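Local coordinates for protein homocitrate synthase (Sulfolobus acidocaldarius, PDB 6KTQ) that catalyses the aldol-type condensation of acetyl-CoA with 2-oxoglutarate to give homocitrate, the first step of lysine biosynthesis through the alpha-aminoadipate pathway, at residues Tyr346-Tyr351 with Ala378-Asn383; Asp374-Lys379 with Leu395-Ser400. All blocks are in the same frame, centred on the assembly; numbering follows the deposited sequence.

Contact 1 (Tyr346-Tyr351 with Ala378-Asn383); sequences YVIDKY and AKIKSN
A lysine ammonium reaches back from the 378-383 segment to a loop carbonyl: K381 NZ donates to K350 O at 2.8 Å, the one hydrogen bond between 346-351 and 378-383. The bond is bent at the acceptor, with a C=O...N angle of 149° and the nitrogen tilted 28° out of the carbonyl plane. K381 runs extended to CE and then turns at its last torsion (chi4 -73°), which folds NZ onto the oxygen while CG already lies 3.5 Å from K350 O. A weak bond to T352 O gives NZ a second carbonyl.

The apolar half rests on I380. Its CG2 presses against the peptide of D349, 3.4 Å from D349 O, and its CD1 meets I348 CG2 at 4.0 Å, the two isoleucine side chains crossing at about a right angle. Y389, V357 and L397 also touch I380, so this half is buried whereas the lysines lie at the surface.

The loop is shaped from within by D349: OD1 accepts from Y351 N at 2.9 Å, approached from above the carboxylate plane, while OD2 forms a salt bridge with K317. K350 sends its own ammonium to P384 O. The bond from D349 to the backbone two residues on defines an Asx turn, here set against the last turns of helix 370-381 in the post-HMGL domain.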
loop_
_atom_site.group_PDB
_atom_site.type_symbol
_atom_site.label_atom_id
_atom_site.label_comp_id
_atom_site.label_asym_id
_atom_site.label_seq_id
_atom_site.Cartn_x
_atom_site.Cartn_y
_atom_site.Cartn_z
ATOM N N TYR A 346 -1.568 31.536 -26.715
ATOM C CA TYR A 346 -1.771 30.750 -27.899
ATOM C C TYR A 346 -1.073 31.368 -29.103
ATOM O O TYR A 346 -0.787 32.556 -29.124
ATOM C CB TYR A 346 -3.248 30.470 -28.142
ATOM C CG TYR A 346 -4.082 31.674 -28.433
ATOM C CD1 TYR A 346 -4.134 32.209 -29.731
ATOM C CD2 TYR A 346 -4.822 32.278 -27.440
ATOM C CE1 TYR A 346 -4.913 33.333 -30.022
ATOM C CE2 TYR A 346 -5.608 33.402 -27.714
ATOM C CZ TYR A 346 -5.644 33.932 -29.013
ATOM O OH TYR A 346 -6.388 35.056 -29.300
ATOM N N VAL A 347 -0.766 30.544 -30.089
ATOM C CA VAL A 347 -0.081 31.022 -31.287
ATOM C C VAL A 347 -1.047 30.923 -32.463
ATOM O O VAL A 347 -2.018 30.192 -32.379
ATOM C CB VAL A 347 1.223 30.248 -31.600
ATOM C CG1 VAL A 347 2.312 30.585 -30.594
ATOM C CG2 VAL A 347 0.996 28.747 -31.667
ATOM N N ILE A 348 -0.748 31.637 -33.556
ATOM C CA ILE A 348 -1.573 31.610 -34.754
ATOM C C ILE A 348 -0.720 31.317 -35.974
ATOM O O ILE A 348 0.238 32.024 -36.249
ATOM C CB ILE A 348 -2.348 32.931 -34.932
ATOM C CG1 ILE A 348 -3.417 33.035 -33.856
ATOM C CG2 ILE A 348 -3.001 33.014 -36.321
ATOM C CD1 ILE A 348 -4.046 34.391 -33.787
ATOM N N ASP A 349 -1.076 30.251 -36.682
ATOM C CA ASP A 349 -0.454 29.869 -37.942
ATOM C C ASP A 349 -1.508 29.144 -38.766
ATOM O O ASP A 349 -2.688 29.264 -38.454
ATOM C CB ASP A 349 0.832 29.061 -37.703
ATOM C CG ASP A 349 0.602 27.697 -37.057
ATOM O OD1 ASP A 349 -0.569 27.220 -36.959
ATOM O OD2 ASP A 349 1.660 27.096 -36.678
ATOM N N LYS A 350 -1.128 28.372 -39.786
ATOM C CA LYS A 350 -2.141 27.749 -40.638
ATOM C C LYS A 350 -3.059 26.756 -39.904
ATOM O O LYS A 350 -4.062 26.293 -40.475
ATOM C CB LYS A 350 -1.493 27.067 -41.846
ATOM C CG LYS A 350 -0.686 25.832 -41.480
ATOM C CD LYS A 350 0.227 25.385 -42.600
ATOM C CE LYS A 350 0.976 24.122 -42.181
ATOM N NZ LYS A 350 1.908 23.619 -43.217
ATOM N N TYR A 351 -2.731 26.430 -38.650
ATOM C CA TYR A 351 -3.544 25.496 -37.857
ATOM C C TYR A 351 -4.650 26.200 -37.097
ATOM O O TYR A 351 -5.424 25.561 -36.408
ATOM C CB TYR A 351 -2.651 24.696 -36.875
ATOM C CG TYR A 351 -2.127 23.454 -37.515
ATOM C CD1 TYR A 351 -0.999 23.484 -38.308
ATOM C CD2 TYR A 351 -2.806 22.258 -37.388
ATOM C CE1 TYR A 351 -0.543 22.340 -38.971
ATOM C CE2 TYR A 351 -2.355 21.101 -38.015
ATOM C CZ TYR A 351 -1.232 21.147 -38.820
ATOM O OH TYR A 351 -0.780 20.007 -39.464
ATOM N N ALA A 378 -8.600 32.581 -44.344
ATOM C CA ALA A 378 -8.208 32.022 -45.640
ATOM C C ALA A 378 -6.829 32.469 -46.063
ATOM O O ALA A 378 -6.015 31.662 -46.560
ATOM C CB ALA A 378 -9.238 32.366 -46.725
ATOM N N LYS A 379 -6.519 33.745 -45.855
ATOM C CA LYS A 379 -5.192 34.233 -46.185
ATOM C C LYS A 379 -4.112 33.546 -45.315
ATOM O O LYS A 379 -3.090 33.129 -45.831
ATOM C CB LYS A 379 -5.127 35.746 -46.034
ATOM C CG LYS A 379 -5.899 36.483 -47.119
ATOM C CD LYS A 379 -6.157 37.934 -46.737
ATOM C CE LYS A 379 -7.005 38.638 -47.783
ATOM N NZ LYS A 379 -6.159 39.037 -48.938
ATOM N N ILE A 380 -4.375 33.408 -44.014
ATOM C CA ILE A 380 -3.463 32.695 -43.113
ATOM C C ILE A 380 -3.205 31.278 -43.635
ATOM O O ILE A 380 -2.052 30.843 -43.714
ATOM C CB ILE A 380 -4.000 32.680 -41.671
ATOM C CG1 ILE A 380 -3.876 34.072 -41.034
ATOM C CG2 ILE A 380 -3.231 31.681 -40.803
ATOM C CD1 ILE A 380 -4.706 34.232 -39.786
ATOM N N LYS A 381 -4.268 30.588 -44.043
ATOM C CA LYS A 381 -4.178 29.191 -44.450
ATOM C C LYS A 381 -3.629 29.028 -45.874
ATOM O O LYS A 381 -3.287 27.900 -46.273
ATOM C CB LYS A 381 -5.539 28.484 -44.279
ATOM C CG LYS A 381 -5.919 28.184 -42.811
ATOM C CD LYS A 381 -7.298 27.563 -42.652
ATOM C CE LYS A 381 -7.643 27.288 -41.181
ATOM N NZ LYS A 381 -6.845 26.114 -40.686
ATOM N N SER A 382 -3.491 30.132 -46.620
ATOM C CA SER A 382 -2.983 30.061 -48.001
ATOM C C SER A 382 -1.468 29.953 -48.095
ATOM O O SER A 382 -0.918 29.710 -49.181
ATOM C CB SER A 382 -3.442 31.294 -48.822
ATOM O OG SER A 382 -2.720 32.449 -48.424
ATOM N N ASN A 383 -0.762 30.197 -47.004
ATOM C CA ASN A 383 0.685 30.096 -47.044
ATOM C C ASN A 383 1.192 28.961 -46.091
ATOM O O ASN A 383 1.114 29.082 -44.877
ATOM C CB ASN A 383 1.321 31.442 -46.682
ATOM C CG ASN A 383 1.211 32.491 -47.790
ATOM O OD1 ASN A 383 0.723 33.587 -47.565
ATOM N ND2 ASN A 383 1.668 32.162 -48.974
#

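Contact 2 (Asp374-Lys379 with Leu395-Ser400)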
loop_
_atom_site.group_PDB
_atom_site.type_symbol
_atom_site.label_atom_id
_atom_site.label_comp_id
_atom_site.label_asym_id
_atom_site.label_seq_id
_atom_site.Cartn_x
_atom_site.Cartn_y
_atom_site.Cartn_z
ATOM N N ASP A 374 -13.388 35.442 -41.937
ATOM C CA ASP A 374 -13.263 34.333 -42.898
ATOM C C ASP A 374 -12.142 34.610 -43.869
ATOM O O ASP A 374 -11.360 33.704 -44.191
ATOM C CB ASP A 374 -14.520 34.110 -43.765
ATOM C CG ASP A 374 -15.702 33.603 -42.985
ATOM O OD1 ASP A 374 -15.497 32.969 -41.931
ATOM O OD2 ASP A 374 -16.852 33.859 -43.440
ATOM N N GLN A 375 -12.071 35.847 -44.357
ATOM C CA GLN A 375 -11.091 36.183 -45.369
ATOM C C GLN A 375 -9.691 36.188 -44.783
ATOM O O GLN A 375 -8.773 35.704 -45.404
ATOM C CB GLN A 375 -11.403 37.540 -46.044
ATOM C CG GLN A 375 -12.694 37.558 -46.888
ATOM C CD GLN A 375 -13.146 38.987 -47.204
ATOM O OE1 GLN A 375 -12.411 39.737 -47.826
ATOM N NE2 GLN A 375 -14.321 39.379 -46.715
ATOM N N VAL A 376 -9.518 36.746 -43.597
ATOM C CA VAL A 376 -8.202 36.690 -42.937
ATOM C C VAL A 376 -7.766 35.246 -42.685
ATOM O O VAL A 376 -6.640 34.869 -42.933
ATOM C CB VAL A 376 -8.225 37.508 -41.630
ATOM C CG1 VAL A 376 -6.964 37.276 -40.787
ATOM C CG2 VAL A 376 -8.370 38.979 -41.958
ATOM N N LEU A 377 -8.685 34.416 -42.217
ATOM C CA LEU A 377 -8.369 33.005 -41.964
ATOM C C LEU A 377 -7.901 32.313 -43.253
ATOM O O LEU A 377 -6.881 31.575 -43.287
ATOM C CB LEU A 377 -9.610 32.326 -41.422
ATOM C CG LEU A 377 -9.566 31.305 -40.294
ATOM C CD1 LEU A 377 -10.598 30.209 -40.522
ATOM C CD2 LEU A 377 -8.192 30.719 -40.022
ATOM N N ALA A 378 -8.600 32.581 -44.344
ATOM C CA ALA A 378 -8.208 32.022 -45.640
ATOM C C ALA A 378 -6.829 32.469 -46.063
ATOM O O ALA A 378 -6.015 31.662 -46.560
ATOM C CB ALA A 378 -9.238 32.366 -46.725
ATOM N N LYS A 379 -6.519 33.745 -45.855
ATOM C CA LYS A 379 -5.192 34.233 -46.185
ATOM C C LYS A 379 -4.112 33.546 -45.315
ATOM O O LYS A 379 -3.090 33.129 -45.831
ATOM C CB LYS A 379 -5.127 35.746 -46.034
ATOM C CG LYS A 379 -5.899 36.483 -47.119
ATOM C CD LYS A 379 -6.157 37.934 -46.737
ATOM C CE LYS A 379 -7.005 38.638 -47.783
ATOM N NZ LYS A 379 -6.159 39.037 -48.938
ATOM N N LEU A 395 -2.569 42.581 -38.160
ATOM C CA LEU A 395 -3.062 43.917 -38.495
ATOM C C LEU A 395 -2.958 44.190 -39.998
ATOM O O LEU A 395 -3.863 44.762 -40.569
ATOM C CB LEU A 395 -2.353 44.998 -37.673
ATOM C CG LEU A 395 -2.697 44.961 -36.192
ATOM C CD1 LEU A 395 -1.789 45.894 -35.386
ATOM C CD2 LEU A 395 -4.155 45.286 -35.965
ATOM N N GLU A 396 -1.875 43.763 -40.625
ATOM C CA GLU A 396 -1.691 43.921 -42.054
ATOM C C GLU A 396 -2.678 43.091 -42.865
ATOM O O GLU A 396 -3.244 43.569 -43.855
ATOM C CB GLU A 396 -0.250 43.638 -42.434
ATOM C CG GLU A 396 0.624 44.757 -41.872
ATOM C CD GLU A 396 2.090 44.638 -42.189
ATOM O OE1 GLU A 396 2.530 43.579 -42.690
ATOM O OE2 GLU A 396 2.798 45.641 -41.935
ATOM N N LEU A 397 -2.951 41.879 -42.405
ATOM C CA LEU A 397 -4.001 41.085 -43.008
ATOM C C LEU A 397 -5.376 41.746 -42.928
ATOM O O LEU A 397 -6.106 41.776 -43.936
ATOM C CB LEU A 397 -4.020 39.667 -42.402
ATOM C CG LEU A 397 -2.829 38.795 -42.785
ATOM C CD1 LEU A 397 -2.863 37.539 -41.936
ATOM C CD2 LEU A 397 -2.808 38.391 -44.242
ATOM N N ALA A 398 -5.729 42.293 -41.759
ATOM C CA ALA A 398 -6.997 42.982 -41.607
ATOM C C ALA A 398 -7.109 44.188 -42.542
ATOM O O ALA A 398 -8.177 44.408 -43.150
ATOM C CB ALA A 398 -7.201 43.430 -40.185
ATOM N N GLU A 399 -6.025 44.958 -42.638
ATOM C CA GLU A 399 -5.970 46.145 -43.522
ATOM C C GLU A 399 -6.223 45.739 -44.966
ATOM O O GLU A 399 -6.922 46.433 -45.729
ATOM C CB GLU A 399 -4.615 46.856 -43.400
ATOM C CG GLU A 399 -4.438 47.568 -42.062
ATOM C CD GLU A 399 -3.073 48.195 -41.861
ATOM O OE1 GLU A 399 -2.156 47.953 -42.662
ATOM O OE2 GLU A 399 -2.909 48.930 -40.876
ATOM N N SER A 400 -5.684 44.591 -45.325
ATOM C CA SER A 400 -5.841 44.060 -46.666
ATOM C C SER A 400 -7.304 43.709 -46.979
ATOM O O SER A 400 -7.658 43.538 -48.135
ATOM C CB SER A 400 -4.979 42.826 -46.827
ATOM O OG SER A 400 -5.612 41.723 -46.168
#
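V376 lays its two methyls slantwise against L397 where two helices, 370-381 and 391-402, pack as a crossed pair in the all-helical C-terminal end of the chain. The short helical segments approach to 9.5 Å between axes, their N-to-C directions 123° apart, so the meeting is brief and few side chains share it.

V376 straddles the flank of the second helix with both methyls. CG1, anti to the backbone N (chi1 170°), lies 4.1 Å from L397 CB, while CG2 rests over the peptide joining L397 to A398, also 4.1 Å from L397 O. The valine thus packs against the root of the leucine and the adjoining backbone, and does not meet the leucine's branched end.

F361 of helix 354-364 touches both V376 and A398, bringing a third helix to the pair. V401, the residue after the second segment, touches V376 and K379 as well, continuing the apolar seam along helix 391-402. No hydrogen bond joins the two segments.

K379, about one turn further along helix 370-381 than V376, extends the contact from L397 to S400. Its outer carbons pass beside the serine, but the modelled place of the S400 hydroxyl is doubtful, since it crowds the carbonyl oxygen of L397, and little can be read from how closely the lysine approaches it. The contact with the leucine is more secure. L397 projects toward helix 370-381, and one of its two methyl branches lies against the base of the lysine side chain, with L397 CD2 3.9 Å from K379 CB.

How the contacts relate
Along the chain, the loop 346-351 comes first, followed by helix 354-364; helix 370-381 then returns to that loop, and contact 1 closes the 26-residue, largely helical connection. Contact 2 starts on the same helix, sharing A378 and K379 with contact 1, and closes a shorter excursion of 15 residues as helix 391-402 folds back. The two closures overlap on helix 370-381 rather than nesting, and they lie about 10 Å apart between centres. They touch directly where I380 CG1 meets L397 CD1 at 3.7 Å. Together they tie the loop after strand 345-346 to the last two helices, well away from the zinc and substrate sites.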